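Local coordinates for protein B-agarase (Agarivorans gilvus, PDB 5Z6P) that probably hydrolyses agarose, acting as a beta-agarase of glycoside hydrolase family 50, at residues A[98-103]-A[132-137]; A[102-107]-A[200-205]; A[519-524]-A[589-594]; A[507-512]-A[619-624]. All blocks are in the same frame, centred on the assembly; numbering follows the deposited sequence.

Contact 1. Residues A[98-103]-A[132-137]; sequences AFDARA and GKQQSF
Phe99 O sits at the edge of the Phe137 ring, near its plane, and Ala101 CB meets CE2 of that ring at 3.7 Å. The Phe99 ring joins the same apolar patch, CE2 coming to 4.4 Å from Phe137 CD2. Asp100 and Arg102 lie on the other face of the sheet, with the Gln134 side chain reaching over them. With CG anti to the backbone N (chi1 -162°) and an extended chain, Gln134 carries NE2 to 3.2 Å from Asp100 OD2, a weak bond, its amide turned 48° from the carboxylate. It crosses Arg102 at about a right angle, Arg102 CG lying 3.6 Å from Gln134 CA. Ser136 OG donates to Asp100 OD1, at a doubtful length. Antiparallel hydrogen-bonded pairs Phe99-Phe137 and Ala101-Gln135 set the register. A water bridges Ala103 O and Gly132 N where the chain before strand 135-140 leaves strand 95-103. Within the carbohydrate-binding-module-like domain, strand 95-103 lies between 135-140 and 199-210, whose Arg207 grips Asp100 and Ser136, while Ile127 of strand 122-129 packs on both phenylalanines.

Contact 2. Residues A[102-107]-A[200-205]; sequences RALDEH and HLLLSN
Arg102 and Leu202 form an antiparallel hydrogen-bonded pair that joins strand 95-103 to strand 199-210 in the carbohydrate-binding-module-like domain. Backbone bonds come first: Leu202 N reaches Arg102 O at 2.8 Å and Arg102 N returns to Leu202 O at 3.0 Å. Ala103 and Leu201 follow as a non-hydrogen-bonded pair, and Leu104 N to His200 O, 2.9 Å, carries the ladder one step beyond the strand end. Two apolar contacts flank it. On one face Ala103 CB meets Leu201 CD2 at 3.5 Å; Leu104 CD1 touches Leu202 CD1 at 4.1 Å. Separately, Leu202 CD1 is a methyl packed over one face of the Arg102 guanidinium, toward its rim. On its other edge strand 199-210 bonds to strand 64-69, where Leu201 is backbone-bonded to Ile67. The polar group closes the loop end. His200 CG stands beside its own backbone N (chi1 -58°), which brings ND1 and N within the span of one carboxylate, that of Asp105. His200 N meets the syn lone pair of Asp105 OD2 almost straight, at 2.7 Å and 175°. With ring and carboxylate planes 57° apart, His200 ND1 donates to Asp105 OD1 at 2.8 Å, tilted from both planes.

Contact 3. Residues A[519-524]-A[589-594]; sequences DGHYGI and LLLEAF
Leu591 points from helix 581-609 into the break between helices 518-521 and 523-530, a helix-on-helix packing in the glycosidase-like domain, probably a (beta/alpha)8 barrel as in related enzymes. Its CG is anti to the backbone N (chi1 -180°), and the two methyls part company beyond it. Leu591 CD2 turns to the break, 3.8 Å from His521 O, approaching the His521 ring at its edge. The Leu591 side chain crosses that of Tyr522 at about a right angle, CD2 lying 4.1 Å from Tyr522 CD1. Leu591 CD1 instead meets Ile524 CD1 at 4.2 Å. The two rings at the break face each other: Tyr522 CZ lies over the centre of the His521 ring and His521 CD2 over that of Tyr522. Glu628 of helix 627-634 bonds to both His521 NE2 and Tyr522 OH, which would help fix the rotation of these rings. One turn along, Phe594 lies across Ile524 at about a right angle, with Ile524 CG2 4.0 Å from Phe594 CD2.

Contact 4. Residues A[507-512]-A[619-624]; sequences DNEKSW and RFADWG
Asn508 and Arg619 join two loops that follow strands 501-506 and 614-615, probably at the C-terminal ends of the strands of a (beta/alpha)8 barrel; an Asn-Glu pair in such a loop recalls the signature of clan GH-A glycosidases. The tight part is polar at one end and aromatic at the other. Asn508 CG is anti to the backbone N (chi1 -180°), which turns OD1 to Arg619 NE; this nitrogen donates in the guanidinium plane at 2.8 Å, while Arg619 NH2 is held by Glu668. Next to it, Glu509 N bonds to Arg619 O at 3.0 Å. At the far end Phe620 turns its edge to the face of Trp512 in an offset edge-to-face pair, centroids 5.3 Å apart and planes at 66°. Gly624 O lies in the plane at the Trp512 edge, 3.3 Å from CD1. Between these ends two waters bind the loops: one accepts from Lys510 N and Trp512 NE1, the other from Ala621 N, with Lys510 O and Gly624 O both within donating range. The partly exposed Trp623 makes the looser side. Glu509, its carboxylate bonded to Asn643, brings OE1 no nearer than 3.8 Å to Trp623 CZ2. Trp623 touches more closely at Glu509 O, 3.5 Å from CH2, and brings CZ3 to 3.8 Å from Ser511 OG.

How the contacts relate
Contacts 1 and 2 share Arg102 and Ala103 and place strand 95-103 between its two neighbours, their centres 7 Å apart; a probable bond from Asp100 N to Ser204 O ties them. Both rest on backbone ladders, with a carboxylate, Asp100 within the ladder and Asp105 beyond the strand end, bonded beside it. Contacts 3 and 4 belong to the glycosidase-like domain, contact 3 nested in the loop closed by contact 4, and meet where Ile524 and Phe594 pack on Trp512. Contact 3 is the buried one, apolar across its segments; contacts 1, 2 and 4 are partly buried. Contact 4, its centre about 10 Å from that of the chain against 27 Å for contacts 1 and 2, combines one side-chain and one backbone bond, waters and an aromatic pair.

Contact 1. Residues A[98-103]-A[132-137]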
loop_
_atom_site.group_PDB
_atom_site.type_symbol
_atom_site.label_atom_id
_atom_site.label_comp_id
_atom_site.label_asym_id
_atom_site.label_seq_id
_atom_site.Cartn_x
_atom_site.Cartn_y
_atom_site.Cartn_z
ATOM N N ALA A 98 11.075 -3.693 -25.085
ATOM C CA ALA A 98 10.337 -2.480 -25.394
ATOM C C ALA A 98 9.168 -2.730 -26.345
ATOM O O ALA A 98 9.139 -3.714 -27.075
ATOM C CB ALA A 98 11.265 -1.449 -25.981
ATOM N N PHE A 99 8.199 -1.828 -26.309
ATOM C CA PHE A 99 7.101 -1.834 -27.265
ATOM C C PHE A 99 6.433 -0.472 -27.257
ATOM O O PHE A 99 6.624 0.321 -26.339
ATOM C CB PHE A 99 6.081 -2.932 -26.941
ATOM C CG PHE A 99 5.466 -2.812 -25.574
ATOM C CD1 PHE A 99 6.057 -3.423 -24.481
ATOM C CD2 PHE A 99 4.295 -2.101 -25.384
ATOM C CE1 PHE A 99 5.497 -3.320 -23.227
ATOM C CE2 PHE A 99 3.730 -2.003 -24.133
ATOM C CZ PHE A 99 4.342 -2.603 -23.056
ATOM N N ASP A 100 5.644 -0.198 -28.279
ATOM C CA ASP A 100 4.916 1.058 -28.326
ATOM C C ASP A 100 3.469 0.783 -28.001
ATOM O O ASP A 100 2.982 -0.300 -28.284
ATOM C CB ASP A 100 5.054 1.721 -29.694
ATOM C CG ASP A 100 6.474 2.167 -29.981
ATOM O OD1 ASP A 100 7.273 2.265 -29.025
ATOM O OD2 ASP A 100 6.788 2.420 -31.157
ATOM N N ALA A 101 2.791 1.759 -27.407
ATOM C CA ALA A 101 1.397 1.590 -27.037
ATOM C C ALA A 101 0.606 2.892 -27.112
ATOM O O ALA A 101 1.113 3.948 -26.751
ATOM C CB ALA A 101 1.302 1.009 -25.641
ATOM N N ARG A 102 -0.636 2.787 -27.584
ATOM C CA ARG A 102 -1.632 3.852 -27.517
ATOM C C ARG A 102 -2.861 3.346 -26.788
ATOM O O ARG A 102 -3.236 2.208 -26.965
ATOM C CB ARG A 102 -2.054 4.316 -28.906
ATOM C CG ARG A 102 -1.031 5.089 -29.654
ATOM C CD ARG A 102 -1.721 6.024 -30.620
ATOM N NE ARG A 102 -2.120 5.354 -31.848
ATOM C CZ ARG A 102 -3.274 5.557 -32.475
ATOM N NH1 ARG A 102 -4.172 6.395 -31.981
ATOM N NH2 ARG A 102 -3.530 4.911 -33.594
ATOM N N ALA A 103 -3.485 4.191 -25.983
ATOM C CA ALA A 103 -4.764 3.875 -25.358
ATOM C C ALA A 103 -5.848 4.706 -26.025
ATOM O O ALA A 103 -5.693 5.908 -26.172
ATOM C CB ALA A 103 -4.725 4.152 -23.872
ATOM N N GLY A 132 -4.033 9.677 -26.125
ATOM C CA GLY A 132 -3.304 10.628 -26.950
ATOM C C GLY A 132 -2.162 9.996 -27.725
ATOM O O GLY A 132 -2.278 8.878 -28.213
ATOM N N LYS A 133 -1.045 10.711 -27.830
ATOM C CA LYS A 133 0.012 10.320 -28.753
ATOM C C LYS A 133 0.613 8.959 -28.390
ATOM O O LYS A 133 0.482 8.471 -27.268
ATOM C CB LYS A 133 1.105 11.400 -28.809
ATOM C CG LYS A 133 1.651 11.845 -27.459
ATOM C CD LYS A 133 2.678 12.961 -27.627
ATOM C CE LYS A 133 3.101 13.553 -26.294
ATOM N NZ LYS A 133 3.684 12.531 -25.379
ATOM N N GLN A 134 1.228 8.321 -29.370
ATOM C CA GLN A 134 1.922 7.080 -29.117
ATOM C C GLN A 134 3.076 7.304 -28.126
ATOM O O GLN A 134 3.804 8.284 -28.216
ATOM C CB GLN A 134 2.421 6.498 -30.443
ATOM C CG GLN A 134 2.799 5.034 -30.435
ATOM C CD GLN A 134 2.970 4.465 -31.853
ATOM O OE1 GLN A 134 2.089 4.597 -32.703
ATOM N NE2 GLN A 134 4.118 3.844 -32.106
ATOM N N GLN A 135 3.176 6.410 -27.149
ATOM C CA GLN A 135 4.328 6.291 -26.250
ATOM C C GLN A 135 5.250 5.129 -26.581
ATOM O O GLN A 135 4.758 4.078 -26.929
ATOM C CB GLN A 135 3.850 6.062 -24.820
ATOM C CG GLN A 135 3.296 7.189 -23.888
ATOM C CD GLN A 135 1.776 7.274 -23.868
ATOM O OE1 GLN A 135 1.243 8.166 -24.502
ATOM N NE2 GLN A 135 1.111 6.187 -23.452
ATOM N N SER A 136 6.550 5.274 -26.353
ATOM C CA SER A 136 7.455 4.119 -26.320
ATOM C C SER A 136 7.733 3.719 -24.881
ATOM O O SER A 136 7.993 4.576 -24.055
ATOM C CB SER A 136 8.783 4.400 -27.027
ATOM O OG SER A 136 8.659 4.227 -28.424
ATOM N N PHE A 137 7.680 2.423 -24.582
ATOM C CA PHE A 137 7.898 1.941 -23.225
ATOM C C PHE A 137 9.085 0.994 -23.169
ATOM O O PHE A 137 9.261 0.170 -24.045
ATOM C CB PHE A 137 6.640 1.256 -22.682
ATOM C CG PHE A 137 5.463 2.175 -22.565
ATOM C CD1 PHE A 137 5.312 2.978 -21.458
ATOM C CD2 PHE A 137 4.529 2.263 -23.582
ATOM C CE1 PHE A 137 4.255 3.838 -21.353
ATOM C CE2 PHE A 137 3.467 3.105 -23.476
ATOM C CZ PHE A 137 3.328 3.903 -22.356
HETATM O O HOH W 1 -5.517 8.156 -27.394
#

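Contact 2. Residues A[102-107]-A[200-205]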
loop_
_atom_site.group_PDB
_atom_site.type_symbol
_atom_site.label_atom_id
_atom_site.label_comp_id
_atom_site.label_asym_id
_atom_site.label_seq_id
_atom_site.Cartn_x
_atom_site.Cartn_y
_atom_site.Cartn_z
ATOM N N ARG A 102 -0.636 2.787 -27.584
ATOM C CA ARG A 102 -1.632 3.852 -27.517
ATOM C C ARG A 102 -2.861 3.346 -26.788
ATOM O O ARG A 102 -3.236 2.208 -26.965
ATOM C CB ARG A 102 -2.054 4.316 -28.906
ATOM C CG ARG A 102 -1.031 5.089 -29.654
ATOM C CD ARG A 102 -1.721 6.024 -30.620
ATOM N NE ARG A 102 -2.120 5.354 -31.848
ATOM C CZ ARG A 102 -3.274 5.557 -32.475
ATOM N NH1 ARG A 102 -4.172 6.395 -31.981
ATOM N NH2 ARG A 102 -3.530 4.911 -33.594
ATOM N N ALA A 103 -3.485 4.191 -25.983
ATOM C CA ALA A 103 -4.764 3.875 -25.358
ATOM C C ALA A 103 -5.848 4.706 -26.025
ATOM O O ALA A 103 -5.693 5.908 -26.172
ATOM C CB ALA A 103 -4.725 4.152 -23.872
ATOM N N LEU A 104 -6.933 4.063 -26.442
ATOM C CA LEU A 104 -7.975 4.748 -27.188
ATOM C C LEU A 104 -9.157 5.098 -26.307
ATOM O O LEU A 104 -10.108 5.696 -26.776
ATOM C CB LEU A 104 -8.440 3.901 -28.378
ATOM C CG LEU A 104 -7.413 3.659 -29.486
ATOM C CD1 LEU A 104 -8.034 2.989 -30.689
ATOM C CD2 LEU A 104 -6.757 4.940 -29.904
ATOM N N ASP A 105 -9.096 4.738 -25.026
ATOM C CA ASP A 105 -10.122 5.161 -24.072
ATOM C C ASP A 105 -9.945 6.624 -23.680
ATOM O O ASP A 105 -8.925 7.219 -23.981
ATOM C CB ASP A 105 -10.074 4.289 -22.822
ATOM C CG ASP A 105 -10.045 2.822 -23.150
ATOM O OD1 ASP A 105 -11.124 2.263 -23.384
ATOM O OD2 ASP A 105 -8.947 2.231 -23.184
ATOM N N GLU A 106 -10.926 7.186 -22.983
ATOM C CA GLU A 106 -10.776 8.515 -22.398
ATOM C C GLU A 106 -9.837 8.481 -21.177
ATOM O O GLU A 106 -9.211 9.477 -20.856
ATOM C CB GLU A 106 -12.138 9.090 -22.009
ATOM C CG GLU A 106 -13.031 9.377 -23.222
ATOM C CD GLU A 106 -14.466 9.629 -22.850
ATOM O OE1 GLU A 106 -15.325 9.644 -23.761
ATOM O OE2 GLU A 106 -14.740 9.807 -21.648
ATOM N N HIS A 107 -9.745 7.317 -20.530
ATOM C CA HIS A 107 -8.896 7.098 -19.347
ATOM C C HIS A 107 -7.597 6.341 -19.664
ATOM O O HIS A 107 -7.495 5.663 -20.682
ATOM C CB HIS A 107 -9.682 6.318 -18.296
ATOM C CG HIS A 107 -10.245 5.028 -18.819
ATOM N ND1 HIS A 107 -11.521 4.922 -19.333
ATOM C CD2 HIS A 107 -9.687 3.802 -18.953
ATOM C CE1 HIS A 107 -11.728 3.683 -19.738
ATOM N NE2 HIS A 107 -10.631 2.985 -19.521
ATOM N N HIS A 200 -8.940 -0.253 -24.109
ATOM C CA HIS A 200 -8.703 -0.521 -25.521
ATOM C C HIS A 200 -7.324 -0.013 -25.930
ATOM O O HIS A 200 -7.122 1.186 -26.015
ATOM C CB HIS A 200 -9.773 0.148 -26.393
ATOM C CG HIS A 200 -11.179 -0.267 -26.073
ATOM N ND1 HIS A 200 -11.805 0.053 -24.887
ATOM C CD2 HIS A 200 -12.083 -0.970 -26.793
ATOM C CE1 HIS A 200 -13.029 -0.437 -24.891
ATOM N NE2 HIS A 200 -13.225 -1.058 -26.042
ATOM N N LEU A 201 -6.385 -0.913 -26.201
ATOM C CA LEU A 201 -5.032 -0.491 -26.538
ATOM C C LEU A 201 -4.591 -0.909 -27.943
ATOM O O LEU A 201 -5.106 -1.861 -28.527
ATOM C CB LEU A 201 -4.026 -1.051 -25.523
ATOM C CG LEU A 201 -4.254 -0.780 -24.036
ATOM C CD1 LEU A 201 -3.278 -1.560 -23.210
ATOM C CD2 LEU A 201 -4.101 0.682 -23.728
ATOM N N LEU A 202 -3.617 -0.176 -28.467
ATOM C CA LEU A 202 -2.920 -0.536 -29.678
ATOM C C LEU A 202 -1.460 -0.805 -29.321
ATOM O O LEU A 202 -0.792 0.070 -28.820
ATOM C CB LEU A 202 -3.013 0.580 -30.716
ATOM C CG LEU A 202 -4.413 0.979 -31.137
ATOM C CD1 LEU A 202 -4.334 2.133 -32.102
ATOM C CD2 LEU A 202 -5.118 -0.224 -31.745
ATOM N N LEU A 203 -0.992 -2.017 -29.584
ATOM C CA LEU A 203 0.357 -2.440 -29.273
ATOM C C LEU A 203 1.074 -2.727 -30.582
ATOM O O LEU A 203 0.507 -3.312 -31.474
ATOM C CB LEU A 203 0.342 -3.688 -28.394
ATOM C CG LEU A 203 -0.426 -3.668 -27.073
ATOM C CD1 LEU A 203 -0.338 -5.014 -26.351
ATOM C CD2 LEU A 203 0.039 -2.523 -26.152
ATOM N N SER A 204 2.324 -2.302 -30.695
ATOM C CA SER A 204 3.107 -2.475 -31.905
ATOM C C SER A 204 4.597 -2.406 -31.524
ATOM O O SER A 204 4.960 -1.998 -30.432
ATOM C CB SER A 204 2.720 -1.395 -32.952
ATOM O OG SER A 204 3.148 -0.126 -32.485
ATOM N N ASN A 205 5.451 -2.824 -32.445
ATOM C CA ASN A 205 6.861 -2.521 -32.377
ATOM C C ASN A 205 7.585 -3.112 -31.177
ATOM O O ASN A 205 8.504 -2.512 -30.629
ATOM C CB ASN A 205 6.974 -1.014 -32.406
ATOM C CG ASN A 205 6.475 -0.383 -33.714
ATOM O OD1 ASN A 205 7.172 0.515 -34.200
ATOM N ND2 ASN A 205 5.540 -1.047 -34.430
#

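Contact 3. Residues A[519-524]-A[589-594]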
loop_
_atom_site.group_PDB
_atom_site.type_symbol
_atom_site.label_atom_id
_atom_site.label_comp_id
_atom_site.label_asym_id
_atom_site.label_seq_id
_atom_site.Cartn_x
_atom_site.Cartn_y
_atom_site.Cartn_z
ATOM N N ASP A 519 1.926 -23.562 -0.082
ATOM C CA ASP A 519 3.011 -23.205 0.817
ATOM C C ASP A 519 2.914 -21.756 1.260
ATOM O O ASP A 519 3.310 -21.417 2.365
ATOM C CB ASP A 519 4.376 -23.462 0.163
ATOM C CG ASP A 519 4.783 -24.926 0.216
ATOM O OD1 ASP A 519 5.395 -25.347 1.224
ATOM O OD2 ASP A 519 4.494 -25.663 -0.749
ATOM N N GLY A 520 2.402 -20.898 0.387
ATOM C CA GLY A 520 2.212 -19.504 0.742
ATOM C C GLY A 520 1.009 -19.328 1.653
ATOM O O GLY A 520 1.101 -18.766 2.728
ATOM N N HIS A 521 -0.123 -19.838 1.199
ATOM C CA HIS A 521 -1.390 -19.724 1.904
ATOM C C HIS A 521 -1.291 -20.261 3.344
ATOM O O HIS A 521 -1.622 -19.557 4.300
ATOM C CB HIS A 521 -2.466 -20.470 1.100
ATOM C CG HIS A 521 -3.864 -20.302 1.614
ATOM N ND1 HIS A 521 -4.967 -20.485 0.810
ATOM C CD2 HIS A 521 -4.341 -20.013 2.848
ATOM C CE1 HIS A 521 -6.065 -20.300 1.521
ATOM N NE2 HIS A 521 -5.711 -20.013 2.761
ATOM N N TYR A 522 -0.825 -21.495 3.481
ATOM C CA TYR A 522 -0.782 -22.175 4.774
ATOM C C TYR A 522 0.639 -22.262 5.338
ATOM O O TYR A 522 0.916 -23.087 6.191
ATOM C CB TYR A 522 -1.404 -23.579 4.642
ATOM C CG TYR A 522 -2.840 -23.532 4.180
ATOM C CD1 TYR A 522 -3.854 -23.190 5.060
ATOM C CD2 TYR A 522 -3.183 -23.786 2.856
ATOM C CE1 TYR A 522 -5.157 -23.102 4.645
ATOM C CE2 TYR A 522 -4.506 -23.711 2.433
ATOM C CZ TYR A 522 -5.477 -23.365 3.339
ATOM O OH TYR A 522 -6.780 -23.291 2.968
ATOM N N GLY A 523 1.531 -21.390 4.865
ATOM C CA GLY A 523 2.895 -21.311 5.366
ATOM C C GLY A 523 3.068 -21.317 6.885
ATOM O O GLY A 523 3.964 -21.970 7.409
ATOM N N ILE A 524 2.204 -20.600 7.595
ATOM C CA ILE A 524 2.279 -20.552 9.051
ATOM C C ILE A 524 1.954 -21.919 9.661
ATOM O O ILE A 524 2.577 -22.341 10.623
ATOM C CB ILE A 524 1.325 -19.469 9.636
ATOM C CG1 ILE A 524 1.804 -18.063 9.269
ATOM C CG2 ILE A 524 1.230 -19.587 11.141
ATOM C CD1 ILE A 524 0.730 -16.988 9.475
ATOM N N LEU A 589 -7.704 -25.644 9.374
ATOM C CA LEU A 589 -8.119 -25.674 10.775
ATOM C C LEU A 589 -7.061 -25.023 11.679
ATOM O O LEU A 589 -7.375 -24.239 12.556
ATOM C CB LEU A 589 -8.359 -27.113 11.239
ATOM C CG LEU A 589 -9.492 -27.925 10.606
ATOM C CD1 LEU A 589 -9.454 -29.358 11.123
ATOM C CD2 LEU A 589 -10.848 -27.281 10.887
ATOM N N LEU A 590 -5.806 -25.396 11.455
ATOM C CA LEU A 590 -4.692 -24.912 12.260
ATOM C C LEU A 590 -4.531 -23.395 12.110
ATOM O O LEU A 590 -4.419 -22.709 13.101
ATOM C CB LEU A 590 -3.396 -25.631 11.874
ATOM C CG LEU A 590 -3.390 -27.155 12.083
ATOM C CD1 LEU A 590 -2.100 -27.792 11.575
ATOM C CD2 LEU A 590 -3.613 -27.517 13.544
ATOM N N LEU A 591 -4.542 -22.892 10.872
ATOM C CA LEU A 591 -4.373 -21.458 10.617
ATOM C C LEU A 591 -5.492 -20.652 11.289
ATOM O O LEU A 591 -5.236 -19.670 11.998
ATOM C CB LEU A 591 -4.336 -21.175 9.104
ATOM C CG LEU A 591 -4.165 -19.743 8.626
ATOM C CD1 LEU A 591 -2.876 -19.130 9.142
ATOM C CD2 LEU A 591 -4.222 -19.681 7.100
ATOM N N GLU A 592 -6.727 -21.093 11.096
ATOM C CA GLU A 592 -7.849 -20.400 11.705
ATOM C C GLU A 592 -7.780 -20.437 13.228
ATOM O O GLU A 592 -8.059 -19.431 13.859
ATOM C CB GLU A 592 -9.195 -20.976 11.237
ATOM C CG GLU A 592 -10.370 -20.369 11.988
ATOM C CD GLU A 592 -11.710 -20.585 11.319
ATOM O OE1 GLU A 592 -11.720 -21.092 10.197
ATOM O OE2 GLU A 592 -12.748 -20.240 11.914
ATOM N N ALA A 593 -7.409 -21.572 13.823
ATOM C CA ALA A 593 -7.297 -21.628 15.290
ATOM C C ALA A 593 -6.211 -20.661 15.798
ATOM O O ALA A 593 -6.393 -19.966 16.778
ATOM C CB ALA A 593 -6.995 -23.058 15.779
ATOM N N PHE A 594 -5.079 -20.646 15.118
ATOM C CA PHE A 594 -4.001 -19.719 15.454
ATOM C C PHE A 594 -4.481 -18.262 15.425
ATOM O O PHE A 594 -4.377 -17.555 16.417
ATOM C CB PHE A 594 -2.815 -19.911 14.500
ATOM C CG PHE A 594 -1.834 -18.756 14.500
ATOM C CD1 PHE A 594 -1.028 -18.511 15.593
ATOM C CD2 PHE A 594 -1.706 -17.945 13.384
ATOM C CE1 PHE A 594 -0.114 -17.462 15.583
ATOM C CE2 PHE A 594 -0.815 -16.900 13.367
ATOM C CZ PHE A 594 -0.023 -16.648 14.474
#

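Contact 4. Residues A[507-512]-A[619-624]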
loop_
_atom_site.group_PDB
_atom_site.type_symbol
_atom_site.label_atom_id
_atom_site.label_comp_id
_atom_site.label_asym_id
_atom_site.label_seq_id
_atom_site.Cartn_x
_atom_site.Cartn_y
_atom_site.Cartn_z
ATOM N N ASP A 507 -2.063 -3.227 15.101
ATOM C CA ASP A 507 -1.142 -3.838 14.158
ATOM C C ASP A 507 -1.549 -3.512 12.726
ATOM O O ASP A 507 -2.505 -2.782 12.508
ATOM C CB ASP A 507 -1.062 -5.358 14.387
ATOM C CG ASP A 507 -0.369 -5.710 15.705
ATOM O OD1 ASP A 507 0.579 -5.008 16.071
ATOM O OD2 ASP A 507 -0.786 -6.670 16.372
ATOM N N ASN A 508 -0.831 -4.072 11.762
ATOM C CA ASN A 508 -0.973 -3.675 10.367
ATOM C C ASN A 508 -0.267 -4.655 9.436
ATOM O O ASN A 508 0.897 -4.983 9.647
ATOM C CB ASN A 508 -0.419 -2.252 10.166
ATOM C CG ASN A 508 -0.536 -1.755 8.729
ATOM O OD1 ASN A 508 -1.623 -1.464 8.243
ATOM N ND2 ASN A 508 0.597 -1.613 8.062
ATOM N N GLU A 509 -1.003 -5.115 8.424
ATOM C CA GLU A 509 -0.505 -5.954 7.349
ATOM C C GLU A 509 0.453 -7.075 7.782
ATOM O O GLU A 509 1.607 -7.135 7.332
ATOM C CB GLU A 509 0.176 -5.058 6.283
ATOM C CG GLU A 509 -0.784 -4.080 5.569
ATOM C CD GLU A 509 -0.170 -3.396 4.333
ATOM O OE1 GLU A 509 1.059 -3.458 4.163
ATOM O OE2 GLU A 509 -0.928 -2.818 3.530
ATOM N N LYS A 510 -0.011 -7.963 8.656
ATOM C CA LYS A 510 0.806 -9.123 9.009
ATOM C C LYS A 510 0.820 -10.139 7.848
ATOM O O LYS A 510 -0.090 -10.156 7.018
ATOM C CB LYS A 510 0.300 -9.778 10.305
ATOM C CG LYS A 510 0.440 -8.906 11.531
ATOM C CD LYS A 510 0.111 -9.671 12.818
ATOM C CE LYS A 510 0.211 -8.767 14.053
ATOM N NZ LYS A 510 1.573 -8.154 14.216
ATOM N N SER A 511 1.851 -10.981 7.798
ATOM C CA SER A 511 1.951 -12.012 6.764
ATOM C C SER A 511 1.134 -13.272 7.097
ATOM O O SER A 511 1.702 -14.317 7.403
ATOM C CB SER A 511 3.422 -12.385 6.540
ATOM O OG SER A 511 4.152 -11.295 6.007
ATOM N N TRP A 512 -0.194 -13.176 7.027
ATOM C CA TRP A 512 -1.070 -14.265 7.509
ATOM C C TRP A 512 -1.063 -15.472 6.580
ATOM O O TRP A 512 -1.538 -16.552 6.943
ATOM C CB TRP A 512 -2.516 -13.789 7.667
ATOM C CG TRP A 512 -2.766 -12.784 8.729
ATOM C CD1 TRP A 512 -2.977 -11.433 8.565
ATOM C CD2 TRP A 512 -2.841 -13.034 10.136
ATOM N NE1 TRP A 512 -3.209 -10.843 9.784
ATOM C CE2 TRP A 512 -3.115 -11.795 10.761
ATOM C CE3 TRP A 512 -2.691 -14.185 10.926
ATOM C CZ2 TRP A 512 -3.262 -11.685 12.145
ATOM C CZ3 TRP A 512 -2.841 -14.070 12.295
ATOM C CH2 TRP A 512 -3.127 -12.834 12.890
ATOM N N ARG A 619 -5.923 -4.730 9.621
ATOM C CA ARG A 619 -5.643 -4.157 8.320
ATOM C C ARG A 619 -4.972 -5.170 7.400
ATOM O O ARG A 619 -3.750 -5.120 7.191
ATOM C CB ARG A 619 -4.762 -2.897 8.476
ATOM C CG ARG A 619 -5.342 -1.891 9.485
ATOM C CD ARG A 619 -4.319 -0.855 9.955
ATOM N NE ARG A 619 -3.892 0.007 8.865
ATOM C CZ ARG A 619 -4.614 1.026 8.414
ATOM N NH1 ARG A 619 -5.790 1.292 8.978
ATOM N NH2 ARG A 619 -4.159 1.778 7.412
ATOM N N PHE A 620 -5.777 -6.094 6.871
ATOM C CA PHE A 620 -5.298 -7.148 5.977
ATOM C C PHE A 620 -4.741 -6.601 4.652
ATOM O O PHE A 620 -5.475 -5.972 3.891
ATOM C CB PHE A 620 -6.434 -8.132 5.639
ATOM C CG PHE A 620 -6.935 -8.946 6.808
ATOM C CD1 PHE A 620 -6.085 -9.817 7.483
ATOM C CD2 PHE A 620 -8.262 -8.881 7.195
ATOM C CE1 PHE A 620 -6.559 -10.597 8.551
ATOM C CE2 PHE A 620 -8.744 -9.659 8.260
ATOM C CZ PHE A 620 -7.881 -10.504 8.929
ATOM N N ALA A 621 -3.473 -6.870 4.348
ATOM C CA ALA A 621 -2.994 -6.626 2.982
ATOM C C ALA A 621 -3.532 -7.730 2.088
ATOM O O ALA A 621 -3.857 -8.812 2.582
ATOM C CB ALA A 621 -1.484 -6.586 2.928
ATOM N N ASP A 622 -3.608 -7.476 0.781
ATOM C CA ASP A 622 -4.161 -8.464 -0.143
ATOM C C ASP A 622 -3.259 -9.701 -0.279
ATOM O O ASP A 622 -3.737 -10.770 -0.669
ATOM C CB ASP A 622 -4.467 -7.831 -1.521
ATOM C CG ASP A 622 -3.219 -7.306 -2.260
ATOM O OD1 ASP A 622 -2.118 -7.288 -1.705
ATOM O OD2 ASP A 622 -3.364 -6.879 -3.412
ATOM N N TRP A 623 -1.978 -9.566 0.076
ATOM C CA TRP A 623 -1.051 -10.707 0.094
ATOM C C TRP A 623 -0.955 -11.336 1.493
ATOM O O TRP A 623 -0.222 -12.301 1.709
ATOM C CB TRP A 623 0.347 -10.281 -0.365
ATOM C CG TRP A 623 0.792 -8.989 0.255
ATOM C CD1 TRP A 623 0.801 -7.757 -0.341
ATOM C CD2 TRP A 623 1.264 -8.786 1.593
ATOM N NE1 TRP A 623 1.247 -6.814 0.540
ATOM C CE2 TRP A 623 1.546 -7.419 1.734
ATOM C CE3 TRP A 623 1.475 -9.628 2.692
ATOM C CZ2 TRP A 623 2.023 -6.873 2.919
ATOM C CZ3 TRP A 623 1.948 -9.089 3.857
ATOM C CH2 TRP A 623 2.226 -7.729 3.962
ATOM N N GLY A 624 -1.676 -10.755 2.442
ATOM C CA GLY A 624 -1.664 -11.244 3.801
ATOM C C GLY A 624 -3.071 -11.485 4.282
ATOM O O GLY A 624 -3.467 -10.972 5.317
HETATM O O HOH W 2 -2.851 -7.782 9.050
HETATM O O HOH W 3 -2.332 -8.776 6.306
#